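Local atomic coordinates of YueI protein (Bacillus subtilis, PDB entry 2OHW), a protein that is of unknown function and belongs to the DUF1694 family, folding as a small single chain with helices packed around a mixed beta-sheet. Residues Q83-R87 with Y88-F92. Sequence-based numbering, arbitrary orientation.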
# COMPACT_ATOMS: atom_id res chain seq x y z
N GLN A 83 7.19 6.45 11.78
CA GLN A 83 7.22 6.38 13.25
C GLN A 83 6.56 5.09 13.71
O GLN A 83 7.08 4.42 14.61
CB GLN A 83 6.50 7.58 13.88
CG GLN A 83 7.05 8.96 13.47
CD GLN A 83 8.36 9.30 14.16
OE1 GLN A 83 8.50 9.12 15.36
NE2 GLN A 83 9.32 9.80 13.39
N MET A 84 5.41 4.76 13.11
CA MET A 84 4.67 3.54 13.46
C MET A 84 5.52 2.32 13.14
O MET A 84 5.62 1.39 13.95
CB MET A 84 3.36 3.44 12.67
CG MET A 84 2.31 4.49 12.94
SD MET A 84 0.82 4.24 11.87
CE MET A 84 1.43 3.13 10.63
N ALA A 85 6.14 2.31 11.95
CA ALA A 85 6.97 1.17 11.53
C ALA A 85 8.13 0.97 12.51
O ALA A 85 8.35 -0.13 13.01
CB ALA A 85 7.49 1.37 10.08
N SER A 86 8.86 2.03 12.81
CA SER A 86 10.02 1.90 13.70
C SER A 86 9.63 1.43 15.09
O SER A 86 10.37 0.65 15.71
CB SER A 86 10.82 3.20 13.72
OG SER A 86 11.34 3.43 12.42
N ARG A 87 8.46 1.87 15.56
CA ARG A 87 7.91 1.48 16.86
C ARG A 87 7.84 -0.05 16.99
O ARG A 87 8.05 -0.59 18.08
CB ARG A 87 6.51 2.08 17.03
CG ARG A 87 5.79 1.79 18.35
CD ARG A 87 4.50 2.61 18.44
NE ARG A 87 4.76 4.03 18.20
CZ ARG A 87 3.96 4.87 17.54
NH1 ARG A 87 2.81 4.46 17.02
NH2 ARG A 87 4.33 6.13 17.39
N TYR A 88 7.56 -0.74 15.89
CA TYR A 88 7.37 -2.18 15.89
C TYR A 88 8.49 -2.95 15.17
O TYR A 88 8.36 -4.14 14.88
CB TYR A 88 5.98 -2.52 15.31
CG TYR A 88 4.87 -1.80 16.04
CD1 TYR A 88 4.58 -2.12 17.38
CD2 TYR A 88 4.14 -0.79 15.43
CE1 TYR A 88 3.60 -1.46 18.07
CE2 TYR A 88 3.14 -0.12 16.12
CZ TYR A 88 2.88 -0.47 17.44
OH TYR A 88 1.90 0.19 18.13
N GLY A 89 9.61 -2.26 14.90
CA GLY A 89 10.76 -2.93 14.31
C GLY A 89 10.61 -3.27 12.84
O GLY A 89 11.27 -4.20 12.35
N VAL A 90 9.76 -2.51 12.14
CA VAL A 90 9.51 -2.75 10.72
C VAL A 90 10.36 -1.80 9.88
O VAL A 90 10.27 -0.58 10.06
CB VAL A 90 8.01 -2.53 10.37
CG1 VAL A 90 7.75 -2.64 8.85
CG2 VAL A 90 7.14 -3.53 11.11
N PRO A 91 11.16 -2.35 8.96
CA PRO A 91 11.95 -1.48 8.09
C PRO A 91 11.07 -0.78 7.06
O PRO A 91 9.97 -1.25 6.77
CB PRO A 91 12.90 -2.46 7.40
CG PRO A 91 12.17 -3.73 7.38
CD PRO A 91 11.37 -3.77 8.66
N PHE A 92 11.54 0.34 6.54
CA PHE A 92 10.84 1.00 5.45
C PHE A 92 11.75 1.25 4.26
O PHE A 92 12.98 1.31 4.38
CB PHE A 92 10.21 2.31 5.92
CG PHE A 92 11.21 3.39 6.26
CD1 PHE A 92 11.62 4.29 5.29
CD2 PHE A 92 11.69 3.54 7.56
CE1 PHE A 92 12.53 5.30 5.58
CE2 PHE A 92 12.62 4.57 7.87
CZ PHE A 92 13.02 5.43 6.88
O HOH W 1 12.12 1.04 11.05
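Ala85 and Val90 meet on the tight side of this helix end, with Ala85 CB 3.9 Å from Val90 CB; Ala85 also touches Leu67, and Val90 touches Val65, both on strand 65-70. Ala85 O accepts from Tyr88 N and Val90 N, which reach it from opposite faces of its carbonyl plane. The Val90 N bond, 2.9 Å to Ala85 O, is the straighter of the two. Gly89 N closes the smaller loop on Ser86 O at 3.1 Å. Beside this packed corner the Tyr88 ring runs along the Arg87 aliphatic chain, in the same direction. With its CG anti to the backbone N (chi1 -179°), Arg87 sets that CG over the middle of one face of the Tyr88 ring, a CH-pi contact 3.8 Å from the centroid. The chain then bends at chi3, and the guanidinium stands nearly perpendicular to the ring. NH1 forms a salt bridge with OE2 of Glu56, on helix 53-60, and the same oxygen is hydrogen-bonded to Tyr88 OH. Were Tyr88 an alanine, the Arg87 CG and CD methylenes would probably lose the ring they lie against, and Glu56 the tyrosine hydroxyl as a partner. The looser, solvent side is at Ser86, where a water bridges Ser86 OG to Val90 O, donating to that carbonyl at 2.7 Å. Gly89, with positive phi, is the C-prime residue of a Schellman motif, which ends helix 75-87 and turns the chain toward edge strand 92-95.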